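Local coordinates for protein lytic chitin monooxygenase (Enterococcus faecalis, PDB 4A02) that cleaves the glycosidic bonds of crystalline chitin oxidatively by a copper-dependent mechanism, working together with a chitinase to break the polymer down, at residues Tyr93-Asn98 with Asp112-Ile117; Leu106-Phe111 with Val143-Trp148; Thr83-Thr88 with Gln121-Lys126. One frame throughout, in Å; residues are numbered along the deposited sequence.

Interaction 1 of 3, residues Tyr93-Asn98 with Asp112-Ile117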
loop_
_atom_site.group_PDB
_atom_site.type_symbol
_atom_site.label_atom_id
_atom_site.label_comp_id
_atom_site.label_asym_id
_atom_site.label_seq_id
_atom_site.Cartn_x
_atom_site.Cartn_y
_atom_site.Cartn_z
ATOM N N TYR A 93 3.215 -2.655 7.970
ATOM C CA TYR A 93 3.886 -2.702 6.682
ATOM C C TYR A 93 4.469 -4.070 6.443
ATOM O O TYR A 93 5.096 -4.662 7.335
ATOM C CB TYR A 93 4.988 -1.656 6.611
ATOM C CG TYR A 93 4.506 -0.243 6.736
ATOM C CD1 TYR A 93 4.296 0.351 7.981
ATOM C CD2 TYR A 93 4.209 0.523 5.621
ATOM C CE1 TYR A 93 3.849 1.646 8.071
ATOM C CE2 TYR A 93 3.763 1.807 5.726
ATOM C CZ TYR A 93 3.581 2.390 6.960
ATOM O OH TYR A 93 3.130 3.686 6.971
ATOM N N TYR A 94 4.295 -4.542 5.207
ATOM C CA TYR A 94 4.784 -5.817 4.708
ATOM C C TYR A 94 5.539 -5.599 3.425
ATOM O O TYR A 94 5.244 -4.623 2.712
ATOM C CB TYR A 94 3.589 -6.765 4.457
ATOM C CG TYR A 94 2.639 -6.941 5.598
ATOM C CD1 TYR A 94 1.643 -5.964 5.846
ATOM C CD2 TYR A 94 2.678 -8.026 6.442
ATOM C CE1 TYR A 94 0.747 -6.100 6.881
ATOM C CE2 TYR A 94 1.768 -8.150 7.517
ATOM C CZ TYR A 94 0.806 -7.143 7.710
ATOM O OH TYR A 94 -0.071 -7.292 8.777
ATOM N N ILE A 95 6.441 -6.508 3.038
ATOM C CA ILE A 95 7.077 -6.429 1.757
ATOM C C ILE A 95 7.267 -7.839 1.198
ATOM O O ILE A 95 7.601 -8.781 1.942
ATOM C CB ILE A 95 8.394 -5.637 1.779
ATOM C CG1 ILE A 95 8.898 -5.337 0.376
ATOM C CG2 ILE A 95 9.453 -6.319 2.621
ATOM C CD1 ILE A 95 10.083 -4.396 0.358
ATOM N N THR A 96 7.090 -7.992 -0.102
ATOM C CA THR A 96 7.341 -9.243 -0.764
ATOM C C THR A 96 8.747 -9.747 -0.496
ATOM O O THR A 96 9.693 -8.966 -0.358
ATOM C CB THR A 96 7.133 -9.083 -2.303
ATOM O OG1 THR A 96 7.741 -7.876 -2.745
ATOM C CG2 THR A 96 5.674 -9.041 -2.671
ATOM N N LYS A 97 8.883 -11.067 -0.452
ATOM C CA LYS A 97 10.159 -11.761 -0.403
ATOM C C LYS A 97 10.805 -11.768 -1.772
ATOM O O LYS A 97 10.134 -11.867 -2.805
ATOM C CB LYS A 97 9.924 -13.203 0.087
ATOM C CG LYS A 97 9.287 -13.271 1.439
ATOM C CD LYS A 97 8.758 -14.656 1.748
ATOM C CE LYS A 97 9.708 -15.365 2.454
ATOM N NZ LYS A 97 9.646 -15.298 3.919
ATOM N N ASN A 98 12.158 -11.760 -1.793
ATOM C CA ASN A 98 12.833 -12.013 -3.060
ATOM C C ASN A 98 12.323 -13.311 -3.656
ATOM O O ASN A 98 12.166 -14.322 -2.959
ATOM C CB ASN A 98 14.353 -12.122 -2.875
ATOM C CG ASN A 98 15.070 -10.825 -2.707
ATOM O OD1 ASN A 98 14.579 -9.728 -3.076
ATOM N ND2 ASN A 98 16.274 -10.916 -2.201
ATOM N N ASP A 112 6.944 -10.655 3.987
ATOM C CA ASP A 112 7.363 -10.546 5.382
ATOM C C ASP A 112 6.772 -9.279 5.966
ATOM O O ASP A 112 6.763 -8.229 5.319
ATOM C CB ASP A 112 8.886 -10.457 5.512
ATOM C CG ASP A 112 9.630 -11.727 5.045
ATOM O OD1 ASP A 112 9.076 -12.824 5.211
ATOM O OD2 ASP A 112 10.737 -11.581 4.516
ATOM N N LYS A 113 6.380 -9.338 7.235
ATOM C CA LYS A 113 6.015 -8.143 7.972
ATOM C C LYS A 113 7.256 -7.409 8.428
ATOM O O LYS A 113 8.163 -8.050 8.988
ATOM C CB LYS A 113 5.115 -8.474 9.178
ATOM C CG LYS A 113 4.514 -7.222 9.774
ATOM C CD LYS A 113 3.495 -7.527 10.850
ATOM C CE LYS A 113 2.681 -6.310 11.165
ATOM N NZ LYS A 113 1.836 -6.417 12.355
ATOM N N ILE A 114 7.338 -6.126 8.160
ATOM C CA ILE A 114 8.538 -5.338 8.455
ATOM C C ILE A 114 8.318 -4.196 9.423
ATOM O O ILE A 114 9.346 -3.671 9.955
ATOM C CB ILE A 114 9.259 -4.874 7.169
ATOM C CG1 ILE A 114 8.406 -3.980 6.315
ATOM C CG2 ILE A 114 9.791 -6.097 6.430
ATOM C CD1 ILE A 114 9.163 -3.303 5.187
ATOM N N ALA A 115 7.119 -3.779 9.721
ATOM C CA ALA A 115 6.883 -2.738 10.725
ATOM C C ALA A 115 5.476 -2.814 11.249
ATOM O O ALA A 115 4.547 -3.172 10.525
ATOM C CB ALA A 115 7.147 -1.331 10.154
ATOM N N SER A 116 5.346 -2.436 12.507
ATOM C CA SER A 116 4.044 -2.268 13.155
ATOM C C SER A 116 4.178 -1.064 14.090
ATOM O O SER A 116 4.976 -1.105 15.048
ATOM C CB SER A 116 3.630 -3.502 13.957
ATOM O OG SER A 116 2.251 -3.370 14.383
ATOM N N ILE A 117 3.442 -0.039 13.846
ATOM C CA ILE A 117 3.515 1.210 14.592
ATOM C C ILE A 117 2.161 1.443 15.260
ATOM O O ILE A 117 1.112 1.443 14.650
ATOM C CB ILE A 117 3.841 2.351 13.665
ATOM C CG1 ILE A 117 5.182 2.097 12.956
ATOM C CG2 ILE A 117 3.802 3.733 14.320
ATOM C CD1 ILE A 117 5.446 3.061 11.816
HETATM O O HOH W 1 0.139 -8.450 11.073
#

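Interaction 2 of 3, residues Leu106-Phe111 with Val143-Trp148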
loop_
_atom_site.group_PDB
_atom_site.type_symbol
_atom_site.label_atom_id
_atom_site.label_comp_id
_atom_site.label_asym_id
_atom_site.label_seq_id
_atom_site.Cartn_x
_atom_site.Cartn_y
_atom_site.Cartn_z
ATOM N N LEU A 106 -1.176 -11.560 -6.054
ATOM C CA LEU A 106 -0.524 -11.334 -4.790
ATOM C C LEU A 106 -1.117 -12.199 -3.689
ATOM O O LEU A 106 -2.304 -12.295 -3.513
ATOM C CB LEU A 106 -0.610 -9.873 -4.375
ATOM C CG LEU A 106 0.107 -8.879 -5.267
ATOM C CD1 LEU A 106 -0.206 -7.446 -4.825
ATOM C CD2 LEU A 106 1.614 -9.089 -5.307
ATOM N N ASP A 107 -0.232 -12.778 -2.865
ATOM C CA ASP A 107 -0.591 -13.635 -1.761
ATOM C C ASP A 107 0.243 -13.203 -0.562
ATOM O O ASP A 107 1.456 -13.120 -0.671
ATOM C CB ASP A 107 -0.337 -15.091 -2.142
ATOM C CG ASP A 107 -0.752 -16.107 -1.105
ATOM O OD1 ASP A 107 -0.780 -15.806 0.103
ATOM O OD2 ASP A 107 -1.034 -17.272 -1.555
ATOM N N ILE A 108 -0.400 -12.886 0.565
ATOM C CA ILE A 108 0.321 -12.383 1.728
ATOM C C ILE A 108 1.353 -13.378 2.242
ATOM O O ILE A 108 2.308 -12.946 2.902
ATOM C CB ILE A 108 -0.648 -11.914 2.830
ATOM C CG1 ILE A 108 -0.031 -10.911 3.804
ATOM C CG2 ILE A 108 -1.274 -13.114 3.557
ATOM C CD1 ILE A 108 0.344 -9.599 3.210
ATOM N N LYS A 109 1.211 -14.655 1.955
ATOM C CA LYS A 109 2.219 -15.617 2.409
ATOM C C LYS A 109 3.571 -15.325 1.793
ATOM O O LYS A 109 4.595 -15.784 2.304
ATOM C CB LYS A 109 1.807 -17.052 2.035
ATOM C CG LYS A 109 2.023 -17.469 0.553
ATOM C CD LYS A 109 1.497 -18.876 0.222
ATOM C CE LYS A 109 1.489 -19.268 -1.230
ATOM N NZ LYS A 109 1.144 -20.604 -1.673
ATOM N N ASN A 110 3.598 -14.607 0.661
ATOM C CA ASN A 110 4.824 -14.267 -0.044
ATOM C C ASN A 110 5.473 -12.982 0.447
ATOM O O ASN A 110 6.418 -12.505 -0.198
ATOM C CB ASN A 110 4.557 -14.190 -1.532
ATOM C CG ASN A 110 4.161 -15.523 -2.097
ATOM O OD1 ASN A 110 4.649 -16.553 -1.678
ATOM N ND2 ASN A 110 3.214 -15.488 -3.059
ATOM N N PHE A 111 4.991 -12.449 1.558
ATOM C CA PHE A 111 5.461 -11.220 2.178
ATOM C C PHE A 111 6.029 -11.515 3.564
ATOM O O PHE A 111 5.564 -12.436 4.242
ATOM C CB PHE A 111 4.365 -10.186 2.327
ATOM C CG PHE A 111 3.740 -9.613 1.085
ATOM C CD1 PHE A 111 3.024 -10.351 0.186
ATOM C CD2 PHE A 111 3.848 -8.234 0.846
ATOM C CE1 PHE A 111 2.392 -9.778 -0.900
ATOM C CE2 PHE A 111 3.237 -7.647 -0.256
ATOM C CZ PHE A 111 2.511 -8.430 -1.134
ATOM N N VAL A 143 6.692 -5.393 -3.871
ATOM C CA VAL A 143 5.486 -4.716 -3.449
ATOM C C VAL A 143 5.543 -4.545 -1.951
ATOM O O VAL A 143 5.698 -5.515 -1.206
ATOM C CB VAL A 143 4.214 -5.464 -3.899
ATOM C CG1 VAL A 143 2.953 -4.785 -3.362
ATOM C CG2 VAL A 143 4.153 -5.562 -5.415
ATOM N N ILE A 144 5.399 -3.293 -1.503
ATOM C CA ILE A 144 5.160 -2.962 -0.107
ATOM C C ILE A 144 3.661 -2.884 0.089
ATOM O O ILE A 144 2.951 -2.303 -0.715
ATOM C CB ILE A 144 5.851 -1.643 0.276
ATOM C CG1 ILE A 144 7.363 -1.717 0.088
ATOM C CG2 ILE A 144 5.475 -1.204 1.682
ATOM C CD1 ILE A 144 8.045 -0.384 0.134
ATOM N N TYR A 145 3.170 -3.474 1.188
ATOM C CA TYR A 145 1.758 -3.440 1.518
ATOM C C TYR A 145 1.618 -2.694 2.846
ATOM O O TYR A 145 2.142 -3.139 3.853
ATOM C CB TYR A 145 1.169 -4.815 1.616
ATOM C CG TYR A 145 -0.323 -4.924 1.524
ATOM C CD1 TYR A 145 -1.008 -4.348 0.472
ATOM C CD2 TYR A 145 -1.040 -5.677 2.442
ATOM C CE1 TYR A 145 -2.405 -4.479 0.356
ATOM C CE2 TYR A 145 -2.415 -5.863 2.295
ATOM C CZ TYR A 145 -3.087 -5.268 1.255
ATOM O OH TYR A 145 -4.423 -5.498 1.129
ATOM N N ALA A 146 0.968 -1.546 2.788
ATOM C CA ALA A 146 0.828 -0.636 3.925
ATOM C C ALA A 146 -0.627 -0.639 4.367
ATOM O O ALA A 146 -1.527 -0.527 3.547
ATOM C CB ALA A 146 1.253 0.749 3.502
ATOM N N VAL A 147 -0.842 -0.755 5.685
ATOM C CA VAL A 147 -2.187 -0.937 6.223
ATOM C C VAL A 147 -2.417 0.019 7.372
ATOM O O VAL A 147 -1.770 -0.069 8.431
ATOM C CB VAL A 147 -2.369 -2.394 6.726
ATOM C CG1 VAL A 147 -3.825 -2.583 7.178
ATOM C CG2 VAL A 147 -2.004 -3.386 5.651
ATOM N N TRP A 148 -3.348 0.954 7.185
ATOM C CA TRP A 148 -3.719 1.956 8.182
ATOM C C TRP A 148 -4.970 1.454 8.916
ATOM O O TRP A 148 -6.045 1.382 8.347
ATOM C CB TRP A 148 -3.993 3.267 7.494
ATOM C CG TRP A 148 -4.515 4.349 8.384
ATOM C CD1 TRP A 148 -4.250 4.560 9.713
ATOM C CD2 TRP A 148 -5.375 5.416 7.993
ATOM N NE1 TRP A 148 -4.904 5.656 10.152
ATOM C CE2 TRP A 148 -5.614 6.209 9.116
ATOM C CE3 TRP A 148 -6.017 5.769 6.797
ATOM C CZ2 TRP A 148 -6.437 7.336 9.083
ATOM C CZ3 TRP A 148 -6.814 6.874 6.768
ATOM C CH2 TRP A 148 -7.037 7.639 7.918
#

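Interaction 3 of 3, residues Thr83-Thr88 with Gln121-Lys126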
loop_
_atom_site.group_PDB
_atom_site.type_symbol
_atom_site.label_atom_id
_atom_site.label_comp_id
_atom_site.label_asym_id
_atom_site.label_seq_id
_atom_site.Cartn_x
_atom_site.Cartn_y
_atom_site.Cartn_z
ATOM N N THR A 83 -7.400 12.015 3.583
ATOM C CA THR A 83 -8.492 12.835 3.165
ATOM C C THR A 83 -9.479 12.988 4.323
ATOM O O THR A 83 -10.196 13.988 4.306
ATOM C CB THR A 83 -9.232 12.286 1.930
ATOM O OG1 THR A 83 -9.701 10.944 2.151
ATOM C CG2 THR A 83 -8.340 12.278 0.729
ATOM N N ALA A 84 -9.563 12.012 5.271
ATOM C CA ALA A 84 -10.358 12.162 6.457
ATOM C C ALA A 84 -9.496 11.618 7.612
ATOM O O ALA A 84 -9.186 10.431 7.607
ATOM C CB ALA A 84 -11.682 11.441 6.285
ATOM N N GLN A 85 -9.166 12.481 8.541
ATOM C CA GLN A 85 -8.266 12.065 9.619
ATOM C C GLN A 85 -9.147 11.290 10.644
ATOM O O GLN A 85 -10.126 11.798 11.065
ATOM C CB GLN A 85 -7.558 13.254 10.215
ATOM C CG GLN A 85 -6.756 14.060 9.238
ATOM C CD GLN A 85 -6.634 15.484 9.760
ATOM O OE1 GLN A 85 -7.454 16.319 9.344
ATOM N NE2 GLN A 85 -5.738 15.755 10.702
ATOM N N HIS A 86 -8.832 10.092 10.987
ATOM C CA HIS A 86 -9.465 9.344 12.077
ATOM C C HIS A 86 -8.475 9.004 13.147
ATOM O O HIS A 86 -7.329 8.806 12.810
ATOM C CB HIS A 86 -9.938 7.960 11.639
ATOM C CG HIS A 86 -11.208 8.076 10.942
ATOM N ND1 HIS A 86 -12.394 7.593 11.445
ATOM C CD2 HIS A 86 -11.516 8.690 9.772
ATOM C CE1 HIS A 86 -13.372 7.884 10.563
ATOM N NE2 HIS A 86 -12.847 8.551 9.563
ATOM N N ARG A 87 -8.999 8.902 14.368
ATOM C CA ARG A 87 -8.226 8.264 15.428
ATOM C C ARG A 87 -7.706 6.952 14.843
ATOM O O ARG A 87 -8.470 6.280 14.140
ATOM C CB ARG A 87 -9.137 7.995 16.669
ATOM C CG ARG A 87 -9.632 9.235 17.352
ATOM C CD ARG A 87 -10.264 9.109 18.720
ATOM N NE ARG A 87 -10.271 10.506 19.224
ATOM C CZ ARG A 87 -9.344 11.189 19.858
ATOM N NH1 ARG A 87 -8.162 10.695 20.205
ATOM N NH2 ARG A 87 -9.605 12.450 20.184
ATOM N N THR A 88 -6.451 6.682 15.145
ATOM C CA THR A 88 -5.745 5.571 14.536
ATOM C C THR A 88 -5.320 4.508 15.553
ATOM O O THR A 88 -4.737 4.831 16.588
ATOM C CB THR A 88 -4.529 6.115 13.812
ATOM O OG1 THR A 88 -4.993 6.945 12.735
ATOM C CG2 THR A 88 -3.711 5.008 13.178
ATOM N N GLN A 121 -4.502 5.620 19.333
ATOM C CA GLN A 121 -5.833 6.246 19.284
ATOM C C GLN A 121 -5.743 7.742 19.125
ATOM O O GLN A 121 -6.542 8.570 19.560
ATOM C CB GLN A 121 -6.711 5.858 20.485
ATOM C CG GLN A 121 -7.132 4.377 20.464
ATOM C CD GLN A 121 -8.123 4.090 19.355
ATOM O OE1 GLN A 121 -8.657 4.934 18.675
ATOM N NE2 GLN A 121 -8.256 2.844 19.181
ATOM N N GLU A 122 -4.650 8.164 18.500
ATOM C CA GLU A 122 -4.594 9.598 18.267
ATOM C C GLU A 122 -5.083 9.947 16.856
ATOM O O GLU A 122 -5.043 9.117 15.914
ATOM C CB GLU A 122 -3.165 10.037 18.360
ATOM C CG GLU A 122 -2.430 9.581 19.610
ATOM C CD GLU A 122 -0.956 9.962 19.346
ATOM O OE1 GLU A 122 -0.584 10.120 18.154
ATOM O OE2 GLU A 122 -0.239 10.107 20.358
ATOM N N VAL A 123 -5.470 11.178 16.655
ATOM C CA VAL A 123 -5.869 11.681 15.368
ATOM C C VAL A 123 -4.627 12.213 14.633
ATOM O O VAL A 123 -3.972 13.152 15.072
ATOM C CB VAL A 123 -6.910 12.813 15.489
ATOM C CG1 VAL A 123 -7.287 13.327 14.093
ATOM C CG2 VAL A 123 -8.108 12.270 16.241
ATOM N N PRO A 124 -4.269 11.609 13.551
ATOM C CA PRO A 124 -3.045 12.023 12.857
ATOM C C PRO A 124 -3.280 13.303 12.082
ATOM O O PRO A 124 -4.445 13.655 11.813
ATOM C CB PRO A 124 -2.765 10.848 11.878
ATOM C CG PRO A 124 -4.106 10.222 11.715
ATOM C CD PRO A 124 -4.935 10.491 12.935
ATOM N N ASN A 125 -2.172 13.947 11.719
ATOM C CA ASN A 125 -2.235 15.060 10.766
ATOM C C ASN A 125 -2.641 14.539 9.380
ATOM O O ASN A 125 -2.574 13.348 9.104
ATOM C CB ASN A 125 -0.846 15.681 10.709
ATOM C CG ASN A 125 -0.545 16.457 11.969
ATOM O OD1 ASN A 125 -1.386 16.943 12.715
ATOM N ND2 ASN A 125 0.746 16.561 12.182
ATOM N N LYS A 126 -2.954 15.446 8.471
ATOM C CA LYS A 126 -3.308 15.081 7.125
ATOM C C LYS A 126 -2.112 14.502 6.364
ATOM O O LYS A 126 -2.341 13.785 5.414
ATOM C CB LYS A 126 -3.859 16.275 6.344
ATOM C CG LYS A 126 -5.252 16.704 6.823
ATOM C CD LYS A 126 -5.735 17.820 5.904
ATOM C CE LYS A 126 -5.433 19.207 6.473
ATOM N NZ LYS A 126 -6.570 20.187 6.523
#

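Interaction 1 of 3, residues Tyr93-Asn98 with Asp112-Ile117
Y93 faces both I114 and A115 across an antiparallel strand pair, a classic beta bulge, with the short segments running at 149° to each other. The Y93 carbonyl accepts both amides of the bulge from the same face of its plane: I114 N reaches Y93 O at 2.8 Å in a fairly straight bond, while A115 N to Y93 O is longer, at 3.3 Å. Y93 N answers with a bond to A115 O. Past the bulge the register slips by one, so Y94 sits beside K113 in a non-hydrogen-bonded pair and I95 exchanges two backbone bonds with D112.

On the face carrying Y93 and I95, apolar packing holds the middle of the pair. I95 CG2 lies 3.8 Å from I114 CG2, and Y93 CD1 packs 4.0 Å from A115 CB. The pair joins strands 88-96 and 111-120 in one sheet of the beta sandwich, and I132 of strand 127-134, in the other sheet, touches Y93, I114 and A115; the Y93 hydroxyl bonds to Q130 and W80.

The other face belongs to Y94 and K113. With its CG anti to the backbone N (chi1 -169°) and the rest extended, K113 carries its methylenes past the ring, CG resting 3.7 Å from Y94 CE2. One water ties the two ends together, 2.6 Å from Y94 OH and 2.9 Å from K113 NZ; the ammonium also has a salt bridge to D92.

Beyond the strand, K97 bends at its last two torsions to bring NZ within 2.8 Å of D112 OD1, on the syn lone pair. D112 OD2 is held by R138. Two cationic partners should favour a charged carboxylate on D112, so one end of the strand pair is closed by charges near the surface.

Interaction 2 of 3, residues Leu106-Phe111 with Val143-Trp148
F111 carries its ring toward V143 and Y145 with CG beside its own backbone N (chi1 -64°), whereas Y145 has CG anti to N (chi1 -161°), and the two side chains cross at about a right angle. One ring carbon, F111 CE2, makes the ring's nearest contacts: it sits 3.4 Å from V143 O and packs on Y145 CB and V143 CG1.

I108 joins in from the short 3-10 turn 108-110. Its CD1 lies 4.2 Å from Y145 CD2, and that same methyl rests over one face of the F111 ring, offset toward the rim. L106 adds the other end of the patch, with CD2 4.3 Å from V143 CG2. Between them these three residues lay an apolar cover over V143 and Y145 of strand 142-150, and W100 packs on both L106 and V143.

Bonds within the loop hold the cover in shape. D107 OD1 accepts K109 N at 3.0 Å, an Asx turn, though the amide comes in from above the carboxylate plane. N110 N bonds to D107 O, and F111 N to I108 O at 3.0 Å, which seats the phenylalanine right after the turn. D107 O also lies in the plane of the F111 ring, at its edge.

F111 packs as well on Y94 and T96 of strand 88-96, the sheet neighbour of 142-150, while the Y145 hydroxyl bonds to the carbonyl of L47.

No hydrogen bond links segments 106-111 and 143-148. Their cohesion is apolar burial, with the polar bonds kept inside the loop or sent to other parts of the chain, such as L106 to G45 and N110 to K97; the contact seats the connection between two strands on the core of the beta sandwich.

Interaction 3 of 3, residues Thr83-Thr88 with Gln121-Lys126
Q85, R87 and T88 each donate a hydrogen bond to a backbone carbonyl of segment 121-126. Q85 NE2 reaches P124 O at 2.7 Å, in the carbonyl plane and on a lone pair, with the oxygen close to the plane of the amide group. R87 NH1 meets Q121 O at 2.7 Å almost in line with the C=O bond, the oxygen lying at the guanidinium edge while V123 CG2 sits over the centre of one face, 4.0 Å above it. T88 N bonds to E122 O at 2.9 Å from above the carbonyl plane.

Carbon atoms pack around these bonds. V123 CG2 also touches R87 CG, and the K126 CG methylene comes 3.4 Å from the amide oxygen Q85 OE1. P124 tucks its ring against the other loop, with CD only 2.9 Å from H86 O, a tight fit.

Further out, T88 fixes that carbonyl. Its OG1, beside the backbone N at chi1 -65°, donates to H86 O at 3.0 Å and accepts from W148 NE1. H86 CB points away from segment 121-126; the ring's ND1 bonds to D152, and its side chain comes about 4 Å from that of H1. H1 and H86 are the copper ligands, the histidine brace of lytic polysaccharide monooxygenases.

Side-chain-to-main-chain and main-chain bonds share the work at the surface. They tie the loop that carries H86 to the loop 121-126, with H86 O met by both T88 OG1 and the P124 ring.

How the interactions relate
Interaction 2 is the buried one, interaction 1 is partly buried, and interaction 3 lies at the surface, its centre about 17 Å from the centre of the chain. The first two meet directly: strands 88-96 and 142-150 are sheet neighbours, Y94 O pairs with Y145 N, and F111 packs on the I95-T96 backbone. Strand pairing dominates interaction 1, apolar packing interaction 2, and polar loop bonds interaction 3. Strands 88-96 and 111-120 run from the bulge of interaction 1 to the loops of interaction 3, their centres about 23 Å apart. W148, at the end of segment 143-148 but outside the contact itself, reaches T88 of interaction 3.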